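Long-range contacts in oxidoreductase, short-chain dehydrogenase/reductase family (Aeromonas hydrophila subsp. hydrophila, PDB 3L6E), which probably acts as a nucleotide-binding oxidoreductase of the short-chain dehydrogenase/reductase family, tentatively assigned as a 3-dehydrosphinganine reductase of sphingolipid metabolism: residues Asn175-Gly180 and Asp221-Arg226; Val81-Gly86 and Leu130-Ser135; Gly75-Leu80 and Gly124-Val129; Ile6-Ala11 and His28-Met33. One frame throughout, in Å; residues are numbered along the deposited sequence.

Overall arrangement
All four contacts belong to one parallel seven-stranded sheet of Rossmann type. Interaction 4 pairs strands 5-9 and 29-34, interaction 2 pairs 80-84 with 128-137, and interaction 1 lies at the sheet end that meets the second subunit. Interaction 3 opens the ladder that interaction 2 continues, with Val81 N 2.8 Å from Val129 O. Interaction 2 is central: its centre is about 11 Å from those of interactions 1 and 4, which lie about 20 Å apart. It touches both, with Leu82 N 2.7 Å from Ile7 O and Leu176 N 2.8 Å from Asn132 O. A sulfate, probably from the crystallisation liquor, sits about 3 Å from Gly10 in interaction 4, where this family usually binds its nucleotide.

Interaction 1: residues Asn175-Gly180 and Asp221-Arg226; sequences NLYPSG and DLFIGR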
loop_
_atom_site.group_PDB
_atom_site.type_symbol
_atom_site.label_atom_id
_atom_site.label_comp_id
_atom_site.label_asym_id
_atom_site.label_seq_id
_atom_site.Cartn_x
_atom_site.Cartn_y
_atom_site.Cartn_z
ATOM N N ASN A 175 -2.961 6.596 -5.331
ATOM C CA ASN A 175 -3.584 5.665 -6.272
ATOM C C ASN A 175 -3.767 4.288 -5.616
ATOM O O ASN A 175 -2.825 3.729 -5.114
ATOM C CB ASN A 175 -2.744 5.561 -7.539
ATOM C CG ASN A 175 -2.701 6.852 -8.332
ATOM O OD1 ASN A 175 -3.626 7.671 -8.302
ATOM N ND2 ASN A 175 -1.621 7.033 -9.070
ATOM N N LEU A 176 -4.983 3.760 -5.616
ATOM C CA LEU A 176 -5.290 2.527 -4.891
ATOM C C LEU A 176 -5.771 1.450 -5.872
ATOM O O LEU A 176 -6.628 1.724 -6.696
ATOM C CB LEU A 176 -6.379 2.787 -3.836
ATOM C CG LEU A 176 -6.182 4.027 -2.937
ATOM C CD1 LEU A 176 -7.475 4.466 -2.290
ATOM C CD2 LEU A 176 -5.114 3.821 -1.889
ATOM N N TYR A 177 -5.219 0.238 -5.746
ATOM C CA TYR A 177 -5.448 -0.845 -6.694
ATOM C C TYR A 177 -5.982 -2.135 -6.046
ATOM O O TYR A 177 -5.211 -3.032 -5.717
ATOM C CB TYR A 177 -4.139 -1.148 -7.434
ATOM C CG TYR A 177 -3.537 0.044 -8.142
ATOM C CD1 TYR A 177 -2.823 1.044 -7.426
ATOM C CD2 TYR A 177 -3.644 0.169 -9.521
ATOM C CE1 TYR A 177 -2.244 2.126 -8.094
ATOM C CE2 TYR A 177 -3.075 1.235 -10.199
ATOM C CZ TYR A 177 -2.369 2.210 -9.488
ATOM O OH TYR A 177 -1.835 3.280 -10.179
ATOM N N PRO A 178 -7.284 -2.206 -5.807
ATOM C CA PRO A 178 -7.890 -3.469 -5.376
ATOM C C PRO A 178 -8.077 -4.362 -6.588
ATOM O O PRO A 178 -8.919 -4.053 -7.417
ATOM C CB PRO A 178 -9.291 -3.055 -4.899
ATOM C CG PRO A 178 -9.398 -1.566 -5.110
ATOM C CD PRO A 178 -8.287 -1.149 -6.015
ATOM N N SER A 179 -7.301 -5.435 -6.699
ATOM C CA SER A 179 -7.456 -6.402 -7.791
ATOM C C SER A 179 -8.205 -7.633 -7.329
ATOM O O SER A 179 -7.699 -8.406 -6.508
ATOM C CB SER A 179 -6.100 -6.845 -8.331
ATOM O OG SER A 179 -5.609 -5.925 -9.278
ATOM N N GLY A 180 -9.409 -7.821 -7.863
ATOM C CA GLY A 180 -10.166 -9.047 -7.615
ATOM C C GLY A 180 -11.469 -8.813 -6.882
ATOM O O GLY A 180 -11.903 -9.653 -6.088
ATOM N N ASP A 221 0.775 4.830 -3.090
ATOM C CA ASP A 221 0.210 3.767 -3.929
ATOM C C ASP A 221 -0.049 2.524 -3.101
ATOM O O ASP A 221 0.797 2.099 -2.309
ATOM C CB ASP A 221 1.135 3.408 -5.123
ATOM C CG ASP A 221 1.685 4.641 -5.841
ATOM O OD1 ASP A 221 1.095 5.103 -6.858
ATOM O OD2 ASP A 221 2.725 5.147 -5.373
ATOM N N LEU A 222 -1.215 1.927 -3.305
ATOM C CA LEU A 222 -1.597 0.732 -2.554
ATOM C C LEU A 222 -2.165 -0.356 -3.475
ATOM O O LEU A 222 -3.159 -0.143 -4.116
ATOM C CB LEU A 222 -2.634 1.089 -1.484
ATOM C CG LEU A 222 -3.124 -0.040 -0.582
ATOM C CD1 LEU A 222 -2.039 -0.508 0.394
ATOM C CD2 LEU A 222 -4.406 0.336 0.161
ATOM N N PHE A 223 -1.527 -1.520 -3.503
ATOM C CA PHE A 223 -1.961 -2.632 -4.338
ATOM C C PHE A 223 -2.506 -3.741 -3.444
ATOM O O PHE A 223 -1.808 -4.237 -2.570
ATOM C CB PHE A 223 -0.799 -3.142 -5.212
ATOM C CG PHE A 223 -0.310 -2.137 -6.221
ATOM C CD1 PHE A 223 0.534 -1.094 -5.839
ATOM C CD2 PHE A 223 -0.697 -2.225 -7.557
ATOM C CE1 PHE A 223 0.992 -0.156 -6.771
ATOM C CE2 PHE A 223 -0.262 -1.297 -8.487
ATOM C CZ PHE A 223 0.596 -0.257 -8.097
ATOM N N ILE A 224 -3.770 -4.093 -3.640
ATOM C CA ILE A 224 -4.385 -5.191 -2.883
ATOM C C ILE A 224 -4.728 -6.330 -3.827
ATOM O O ILE A 224 -5.337 -6.098 -4.864
ATOM C CB ILE A 224 -5.685 -4.744 -2.181
ATOM C CG1 ILE A 224 -5.457 -3.464 -1.369
ATOM C CG2 ILE A 224 -6.228 -5.857 -1.273
ATOM C CD1 ILE A 224 -6.749 -2.724 -1.121
ATOM N N GLY A 225 -4.359 -7.559 -3.457
ATOM C CA GLY A 225 -4.684 -8.746 -4.265
ATOM C C GLY A 225 -5.500 -9.774 -3.503
ATOM O O GLY A 225 -5.483 -9.793 -2.274
ATOM N N ARG A 226 -6.210 -10.632 -4.246
ATOM C CA ARG A 226 -6.972 -11.746 -3.669
ATOM C C ARG A 226 -6.103 -12.728 -2.892
ATOM O O ARG A 226 -4.929 -12.911 -3.199
ATOM C CB ARG A 226 -7.722 -12.521 -4.752
ATOM C CG ARG A 226 -8.943 -11.813 -5.334
ATOM C CD ARG A 226 -9.961 -12.813 -5.933
ATOM N NE ARG A 226 -9.338 -13.877 -6.722
ATOM C CZ ARG A 226 -8.967 -13.771 -8.000
ATOM N NH1 ARG A 226 -9.146 -12.632 -8.669
ATOM N NH2 ARG A 226 -8.404 -14.813 -8.616
HETATM O O HOH W 1 0.246 4.587 -9.401
#
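Asp221 lies alongside Asn175, side chains pointing the same way, and a water links its OD1 to Tyr177. Tyr177 OH donates to that water at 2.6 Å, and the water donates to Asp221 OD1 at 2.7 Å. The same oxygen also takes a salt bridge from Arg163 of helix 145-165. Leu222 pairs through its N and its O: N reaches Asn175 O at 3.0 Å, while O receives Tyr177 N at 2.7 Å. On the face covered by helix 200-210, Leu222 CB meets Leu176 CD2 at 3.7 Å. This pairing, with strand axes 7° from parallel, closes one end of the Rossmann-type sheet within the chain; strand 217-226 continues it as an antiparallel ladder with the second subunit. Phe223 stacks on Tyr177 in an offset arrangement, centroids 4.2 Å apart and planes at 6°. The register puts both on one face; with CG anti to the carbonyl carbon in each, the rings lie side by side. Ile224 N donates to Tyr177 O from above the carbonyl plane, and Ile224 O accepts Ser179 N at 2.8 Å. Arg226 CD lies 3.7 Å from Gly180 O; beyond it the chain bends at chi3, Gly180 CA at the guanidinium edge.

Interaction 2: residues Val81-Gly86 and Leu130-Ser135; sequences VLHCAG and LANVLS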
loop_
_atom_site.group_PDB
_atom_site.type_symbol
_atom_site.label_atom_id
_atom_site.label_comp_id
_atom_site.label_asym_id
_atom_site.label_seq_id
_atom_site.Cartn_x
_atom_site.Cartn_y
_atom_site.Cartn_z
ATOM N N VAL A 81 -10.830 13.615 -1.594
ATOM C CA VAL A 81 -11.676 13.235 -2.707
ATOM C C VAL A 81 -11.291 11.812 -3.085
ATOM O O VAL A 81 -10.158 11.525 -3.494
ATOM C CB VAL A 81 -11.606 14.215 -3.903
ATOM C CG1 VAL A 81 -12.514 13.727 -5.048
ATOM C CG2 VAL A 81 -12.097 15.589 -3.473
ATOM N N LEU A 82 -12.248 10.919 -2.883
ATOM C CA LEU A 82 -12.059 9.512 -3.128
ATOM C C LEU A 82 -12.799 9.195 -4.399
ATOM O O LEU A 82 -14.029 9.175 -4.425
ATOM C CB LEU A 82 -12.620 8.698 -1.972
ATOM C CG LEU A 82 -11.708 7.645 -1.357
ATOM C CD1 LEU A 82 -12.480 6.775 -0.383
ATOM C CD2 LEU A 82 -11.070 6.802 -2.426
ATOM N N HIS A 83 -12.054 9.004 -5.473
ATOM C CA HIS A 83 -12.687 8.736 -6.745
ATOM C C HIS A 83 -12.739 7.240 -7.018
ATOM O O HIS A 83 -11.705 6.580 -7.134
ATOM C CB HIS A 83 -12.015 9.482 -7.893
ATOM C CG HIS A 83 -12.743 9.337 -9.193
ATOM N ND1 HIS A 83 -12.232 8.631 -10.261
ATOM C CD2 HIS A 83 -13.966 9.762 -9.578
ATOM C CE1 HIS A 83 -13.102 8.643 -11.251
ATOM N NE2 HIS A 83 -14.164 9.316 -10.860
ATOM N N CYS A 84 -13.957 6.716 -7.082
ATOM C CA CYS A 84 -14.194 5.326 -7.414
ATOM C C CYS A 84 -14.730 5.228 -8.823
ATOM O O CYS A 84 -15.935 5.212 -9.018
ATOM C CB CYS A 84 -15.190 4.708 -6.445
ATOM S SG CYS A 84 -14.565 4.605 -4.796
ATOM N N ALA A 85 -13.828 5.178 -9.808
ATOM C CA ALA A 85 -14.250 5.070 -11.209
ATOM C C ALA A 85 -15.061 3.797 -11.439
ATOM O O ALA A 85 -15.873 3.741 -12.360
ATOM C CB ALA A 85 -13.062 5.132 -12.149
ATOM N N GLY A 86 -14.869 2.797 -10.577
ATOM C CA GLY A 86 -15.592 1.526 -10.678
ATOM C C GLY A 86 -15.014 0.726 -11.825
ATOM O O GLY A 86 -13.794 0.596 -11.928
ATOM N N LEU A 130 -6.261 13.583 -3.099
ATOM C CA LEU A 130 -7.009 13.059 -4.240
ATOM C C LEU A 130 -6.670 11.592 -4.395
ATOM O O LEU A 130 -5.570 11.227 -4.853
ATOM C CB LEU A 130 -6.699 13.785 -5.560
ATOM C CG LEU A 130 -7.285 13.127 -6.824
ATOM C CD1 LEU A 130 -8.795 13.145 -6.832
ATOM C CD2 LEU A 130 -6.739 13.755 -8.130
ATOM N N ALA A 131 -7.625 10.757 -4.016
ATOM C CA ALA A 131 -7.391 9.323 -4.013
ATOM C C ALA A 131 -8.225 8.737 -5.110
ATOM O O ALA A 131 -9.413 9.018 -5.198
ATOM C CB ALA A 131 -7.741 8.717 -2.671
ATOM N N ASN A 132 -7.580 7.949 -5.960
ATOM C CA ASN A 132 -8.251 7.315 -7.074
ATOM C C ASN A 132 -8.229 5.800 -6.931
ATOM O O ASN A 132 -7.190 5.214 -6.591
ATOM C CB ASN A 132 -7.601 7.716 -8.381
ATOM C CG ASN A 132 -8.214 8.944 -8.976
ATOM O OD1 ASN A 132 -9.237 8.892 -9.645
ATOM N ND2 ASN A 132 -7.578 10.069 -8.752
ATOM N N VAL A 133 -9.380 5.187 -7.188
ATOM C CA VAL A 133 -9.513 3.736 -7.169
ATOM C C VAL A 133 -9.477 3.221 -8.609
ATOM O O VAL A 133 -10.337 3.551 -9.420
ATOM C CB VAL A 133 -10.815 3.261 -6.478
ATOM C CG1 VAL A 133 -10.863 1.725 -6.415
ATOM C CG2 VAL A 133 -10.890 3.806 -5.083
ATOM N N LEU A 134 -8.437 2.461 -8.927
ATOM C CA LEU A 134 -8.348 1.785 -10.206
ATOM C C LEU A 134 -8.685 0.289 -9.986
ATOM O O LEU A 134 -7.817 -0.576 -10.003
ATOM C CB LEU A 134 -6.965 2.025 -10.837
ATOM C CG LEU A 134 -6.562 3.476 -11.202
ATOM C CD1 LEU A 134 -6.248 4.355 -9.978
ATOM C CD2 LEU A 134 -5.356 3.458 -12.111
ATOM N N SER A 135 -9.961 -0.001 -9.744
ATOM C CA SER A 135 -10.377 -1.351 -9.332
ATOM C C SER A 135 -10.351 -2.361 -10.483
ATOM O O SER A 135 -10.446 -1.989 -11.658
ATOM C CB SER A 135 -11.744 -1.321 -8.649
ATOM O OG SER A 135 -12.736 -0.783 -9.507
#
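Leu82, Ala131 and Val133 form the apolar centre of this contact between two neighbouring parallel strands of the Rossmann-type sheet, their axes crossing at -15°. Leu82 CD2 touches Ala131 CB at 3.8 Å and reaches on to Val133 CG2 at 4.0 Å. Further along, Val133 CG2, the branch anti to the carbonyl carbon, meets Cys84 SG at 3.8 Å. Leu15 and Leu19 of helix 14-25 cover this face. On the other face the contact between Val81 CG1 and Leu130 CD1 is looser, at 4.2 Å, with Thr119 of helix 98-123 packing against Val81.

Between the two faces runs a regular ladder. Ala131 N donates to Val81 O, His83 N to Ala131 O and Val133 N to His83 O, each at 2.7 Å, so three successive links fix the register. His83-Gly86 occupies the position of the NNAG motif of classical family members, where the strand gives way to a loop.

The polar edge lies on the Val81 face. His83 CG lies anti to its backbone N and its ring leads away from strand 128-137; the Asn132 amide reaches over to it, crossing obliquely, the two planes 66° apart. His83 NE2 makes a weak hydrogen bond to Ser111 OG, while ND1 donates to Asn132 OD1 in another weak hydrogen bond, 3.1 Å long and bent to 132° at the hydrogen.

Interaction 3: residues Gly75-Leu80 and Gly124-Val129; sequences GGLPEL and GERGGV. Unlike the reference sequence in segment 124-129: Glu125 (reference Asp), Arg126 (reference Lys).
Val129 N donates to Glu79 O at 2.8 Å with an angle of 153° at the hydrogen, the stronger of two hydrogen bonds joining these segments. The second is weak: Arg126 NH1 reaches Pro78 O at 3.3 Å, and the carbonyl oxygen sits near the guanidinium plane, at its edge. Extended from CG to NE, with CG anti to the backbone N (chi1 -173°), Arg126 reaches from its loop to the Leu77-Pro78 part of the other. Glu79 OE1 stays 5.3 Å from Arg126 NH2, so any attraction between these charges acts without contact. Arg126 itself differs from the lysine of the reference sequence.

Leu77 CB lies over one guanidinium face, toward its rim, and Leu77 CD1 touches Arg126 CD at 3.6 Å. Gly128, which has no side chain to intervene, brings its CA to 3.5 Å from Glu79 O. Beyond it, Leu80 CD1 meets Val129 CG1 at 3.6 Å, and Leu80 CA approaches Val129 O at 3.3 Å in a CA-H...O contact. With Leu80 and Val129 the loops after helices 61-75 and 98-123 become paired parallel strands, the second reached through helix 98-123 in the beta-alpha-beta crossover characteristic of the Rossmann fold.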
loop_
_atom_site.group_PDB
_atom_site.type_symbol
_atom_site.label_atom_id
_atom_site.label_comp_id
_atom_site.label_asym_id
_atom_site.label_seq_id
_atom_site.Cartn_x
_atom_site.Cartn_y
_atom_site.Cartn_z
ATOM N N GLY A 75 -20.794 20.427 3.062
ATOM C CA GLY A 75 -19.726 20.055 3.972
ATOM C C GLY A 75 -18.506 20.940 3.996
ATOM O O GLY A 75 -17.540 20.637 4.691
ATOM N N GLY A 76 -18.532 22.038 3.248
ATOM C CA GLY A 76 -17.338 22.874 3.115
ATOM C C GLY A 76 -16.305 22.166 2.253
ATOM O O GLY A 76 -16.571 21.073 1.706
ATOM N N LEU A 77 -15.137 22.786 2.112
ATOM C CA LEU A 77 -14.072 22.225 1.282
ATOM C C LEU A 77 -13.672 20.862 1.834
ATOM O O LEU A 77 -13.620 20.691 3.060
ATOM C CB LEU A 77 -12.852 23.160 1.228
ATOM C CG LEU A 77 -13.047 24.557 0.640
ATOM C CD1 LEU A 77 -11.729 25.329 0.655
ATOM C CD2 LEU A 77 -13.626 24.514 -0.770
ATOM N N PRO A 78 -13.414 19.887 0.935
ATOM C CA PRO A 78 -13.050 18.543 1.366
ATOM C C PRO A 78 -11.573 18.374 1.688
ATOM O O PRO A 78 -10.732 19.033 1.078
ATOM C CB PRO A 78 -13.407 17.673 0.154
ATOM C CG PRO A 78 -13.326 18.573 -1.025
ATOM C CD PRO A 78 -13.616 19.975 -0.530
ATOM N N GLU A 79 -11.279 17.499 2.649
ATOM C CA GLU A 79 -9.921 17.021 2.895
ATOM C C GLU A 79 -9.539 15.865 1.945
ATOM O O GLU A 79 -8.363 15.697 1.587
ATOM C CB GLU A 79 -9.778 16.533 4.339
ATOM C CG GLU A 79 -10.225 17.535 5.400
ATOM C CD GLU A 79 -10.144 16.964 6.807
ATOM O OE1 GLU A 79 -9.947 17.755 7.765
ATOM O OE2 GLU A 79 -10.270 15.723 6.950
ATOM N N LEU A 80 -10.524 15.058 1.558
ATOM C CA LEU A 80 -10.246 13.896 0.718
ATOM C C LEU A 80 -11.301 13.745 -0.354
ATOM O O LEU A 80 -12.505 13.791 -0.069
ATOM C CB LEU A 80 -10.119 12.608 1.557
ATOM C CG LEU A 80 -10.172 11.227 0.881
ATOM C CD1 LEU A 80 -9.002 11.025 -0.061
ATOM C CD2 LEU A 80 -10.242 10.077 1.909
ATOM N N GLY A 124 -6.336 22.579 -4.670
ATOM C CA GLY A 124 -4.940 22.573 -5.127
ATOM C C GLY A 124 -4.029 23.480 -4.309
ATOM O O GLY A 124 -2.879 23.146 -4.053
ATOM N N GLU A 125 -4.543 24.622 -3.878
ATOM C CA GLU A 125 -3.729 25.536 -3.071
ATOM C C GLU A 125 -3.799 25.250 -1.577
ATOM O O GLU A 125 -2.805 25.367 -0.872
ATOM C CB GLU A 125 -4.073 26.993 -3.374
ATOM C CG GLU A 125 -3.765 27.366 -4.820
ATOM C CD GLU A 125 -3.277 28.786 -4.975
ATOM O OE1 GLU A 125 -2.355 29.191 -4.224
ATOM O OE2 GLU A 125 -3.804 29.498 -5.861
ATOM N N ARG A 126 -4.975 24.849 -1.105
ATOM C CA ARG A 126 -5.192 24.578 0.310
ATOM C C ARG A 126 -4.535 23.268 0.758
ATOM O O ARG A 126 -4.089 23.140 1.900
ATOM C CB ARG A 126 -6.686 24.560 0.591
ATOM C CG ARG A 126 -7.042 24.448 2.047
ATOM C CD ARG A 126 -8.532 24.508 2.210
ATOM N NE ARG A 126 -8.952 23.795 3.406
ATOM C CZ ARG A 126 -9.325 22.524 3.419
ATOM N NH1 ARG A 126 -9.343 21.821 2.293
ATOM N NH2 ARG A 126 -9.684 21.954 4.560
ATOM N N GLY A 127 -4.460 22.303 -0.149
ATOM C CA GLY A 127 -3.894 21.010 0.181
ATOM C C GLY A 127 -4.982 20.012 0.485
ATOM O O GLY A 127 -6.156 20.372 0.525
ATOM N N GLY A 128 -4.584 18.761 0.707
ATOM C CA GLY A 128 -5.516 17.653 0.889
ATOM C C GLY A 128 -5.157 16.457 0.028
ATOM O O GLY A 128 -4.043 16.368 -0.484
ATOM N N VAL A 129 -6.107 15.531 -0.127
ATOM C CA VAL A 129 -5.851 14.245 -0.789
ATOM C C VAL A 129 -6.831 13.943 -1.941
ATOM O O VAL A 129 -8.052 14.077 -1.789
ATOM C CB VAL A 129 -5.794 13.087 0.255
ATOM C CG1 VAL A 129 -5.501 11.738 -0.391
ATOM C CG2 VAL A 129 -4.714 13.380 1.313
#

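Interaction 4: residues Ile6-Ala11 and His28-Met33; sequences IIVTGA and HQVSMM
Ile6-Thr9 and Gln29-Met33 are the two parallel strands of the beta-alpha-beta unit that opens the Rossmann fold, joined through helix 14-25; Gly10 and Ala11 begin the glycine-rich turn that leads from the first strand into that helix. Four backbone bonds knit the strands: Ile6 N to Gln29 O, Ser31 N to Ile6 O, Val8 N to Ser31 O, and Met33 N to Val8 O at 2.8 Å. The short strand segments cross at -25°.

On the face toward helix 14-25, Val8 CG2 packs on Val30 CG1 at 3.8 Å. At the start of the strands, Ile6 CD1 comes within 3.6 Å of His28 CD2, meeting the ring obliquely, while His28 ND1 makes a weak hydrogen bond to Leu23 O of that helix. The opposite face carries Ile7 and selenomethionine Met33, whose extended chain (chi2 -180°, chi3 -174°) stands off the sheet, slanting toward Ile7, and brings CE to 3.8 Å from Ile7 CG2. Ser31 also lies there, its OG bonded to His5 NE2.

At the turn, Ala11 CB presses on CB of Met32, also a selenomethionine, at 3.5 Å, and Ala11 N donates to Met33 O at 3.0 Å. This bond ties the loop to the second strand. A sulfate is bound about 3 Å from Gly10; probably from the crystallisation liquor, it is nonetheless consistent with an anion-accepting turn like the one that receives the dinucleotide cofactor in relatives.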
loop_
_atom_site.group_PDB
_atom_site.type_symbol
_atom_site.label_atom_id
_atom_site.label_comp_id
_atom_site.label_asym_id
_atom_site.label_seq_id
_atom_site.Cartn_x
_atom_site.Cartn_y
_atom_site.Cartn_z
ATOM N N ILE A 6 -15.329 14.486 3.499
ATOM C CA ILE A 6 -14.828 13.604 2.447
ATOM C C ILE A 6 -15.833 13.546 1.309
ATOM O O ILE A 6 -17.045 13.516 1.524
ATOM C CB ILE A 6 -14.599 12.154 2.958
ATOM C CG1 ILE A 6 -13.871 12.147 4.302
ATOM C CG2 ILE A 6 -13.886 11.270 1.864
ATOM C CD1 ILE A 6 -12.410 12.532 4.223
ATOM N N ILE A 7 -15.325 13.553 0.089
ATOM C CA ILE A 7 -16.157 13.336 -1.076
ATOM C C ILE A 7 -15.840 11.945 -1.597
ATOM O O ILE A 7 -14.671 11.613 -1.804
ATOM C CB ILE A 7 -15.886 14.366 -2.163
ATOM C CG1 ILE A 7 -16.424 15.738 -1.737
ATOM C CG2 ILE A 7 -16.544 13.956 -3.498
ATOM C CD1 ILE A 7 -16.046 16.827 -2.719
ATOM N N VAL A 8 -16.869 11.162 -1.859
ATOM C CA VAL A 8 -16.694 9.849 -2.435
ATOM C C VAL A 8 -17.545 9.688 -3.671
ATOM O O VAL A 8 -18.744 9.797 -3.608
ATOM C CB VAL A 8 -17.060 8.748 -1.443
ATOM C CG1 VAL A 8 -16.919 7.409 -2.085
ATOM C CG2 VAL A 8 -16.211 8.837 -0.215
ATOM N N THR A 9 -16.910 9.427 -4.799
ATOM C CA THR A 9 -17.647 9.176 -6.019
ATOM C C THR A 9 -17.904 7.691 -6.177
ATOM O O THR A 9 -17.298 6.884 -5.509
ATOM C CB THR A 9 -16.911 9.671 -7.246
ATOM O OG1 THR A 9 -15.680 8.977 -7.362
ATOM C CG2 THR A 9 -16.638 11.122 -7.153
ATOM N N GLY A 10 -18.819 7.342 -7.063
ATOM C CA GLY A 10 -19.204 5.963 -7.250
ATOM C C GLY A 10 -19.636 5.400 -5.927
ATOM O O GLY A 10 -19.281 4.293 -5.562
ATOM N N ALA A 11 -20.405 6.193 -5.200
ATOM C CA ALA A 11 -20.746 5.854 -3.809
ATOM C C ALA A 11 -21.768 4.727 -3.713
ATOM O O ALA A 11 -21.928 4.112 -2.659
ATOM C CB ALA A 11 -21.260 7.089 -3.082
ATOM N N HIS A 28 -16.131 10.803 10.037
ATOM C CA HIS A 28 -16.131 11.794 8.942
ATOM C C HIS A 28 -17.545 12.072 8.420
ATOM O O HIS A 28 -18.434 11.245 8.571
ATOM C CB HIS A 28 -15.299 11.297 7.752
ATOM C CG HIS A 28 -13.811 11.319 7.959
ATOM N ND1 HIS A 28 -13.088 10.187 8.278
ATOM C CD2 HIS A 28 -12.901 12.314 7.800
ATOM C CE1 HIS A 28 -11.803 10.493 8.344
ATOM N NE2 HIS A 28 -11.662 11.776 8.056
ATOM N N GLN A 29 -17.737 13.232 7.792
ATOM C CA GLN A 29 -18.933 13.518 7.010
ATOM C C GLN A 29 -18.642 13.212 5.551
ATOM O O GLN A 29 -17.550 13.474 5.059
ATOM C CB GLN A 29 -19.318 14.993 7.116
ATOM C CG GLN A 29 -19.560 15.499 8.524
ATOM C CD GLN A 29 -20.947 15.178 9.012
ATOM O OE1 GLN A 29 -21.214 14.063 9.477
ATOM N NE2 GLN A 29 -21.847 16.153 8.917
ATOM N N VAL A 30 -19.623 12.685 4.833
ATOM C CA VAL A 30 -19.319 12.194 3.490
ATOM C C VAL A 30 -20.312 12.689 2.458
ATOM O O VAL A 30 -21.497 12.460 2.601
ATOM C CB VAL A 30 -19.225 10.638 3.460
ATOM C CG1 VAL A 30 -18.882 10.158 2.084
ATOM C CG2 VAL A 30 -18.183 10.151 4.427
ATOM N N SER A 31 -19.820 13.392 1.439
ATOM C CA SER A 31 -20.657 13.754 0.303
ATOM C C SER A 31 -20.594 12.610 -0.709
ATOM O O SER A 31 -19.560 12.400 -1.369
ATOM C CB SER A 31 -20.179 15.050 -0.337
ATOM O OG SER A 31 -20.528 16.152 0.463
HETATM N N MSE A 32 -21.678 11.852 -0.797
HETATM C CA MSE A 32 -21.718 10.688 -1.686
HETATM C C MSE A 32 -22.125 11.108 -3.093
HETATM O O MSE A 32 -23.199 11.658 -3.284
HETATM C CB MSE A 32 -22.704 9.644 -1.154
HETATM C CG MSE A 32 -22.482 9.251 0.294
HETATM SE SE MSE A 32 -23.788 7.949 0.925
HETATM C CE MSE A 32 -25.430 8.931 0.569
HETATM N N MSE A 33 -21.277 10.849 -4.076
HETATM C CA MSE A 33 -21.671 11.096 -5.467
HETATM C C MSE A 33 -21.867 9.800 -6.237
HETATM O O MSE A 33 -21.017 8.919 -6.183
HETATM C CB MSE A 33 -20.652 11.971 -6.181
HETATM C CG MSE A 33 -20.521 13.358 -5.555
HETATM SE SE MSE A 33 -19.211 14.416 -6.513
HETATM C CE MSE A 33 -19.212 15.978 -5.316
#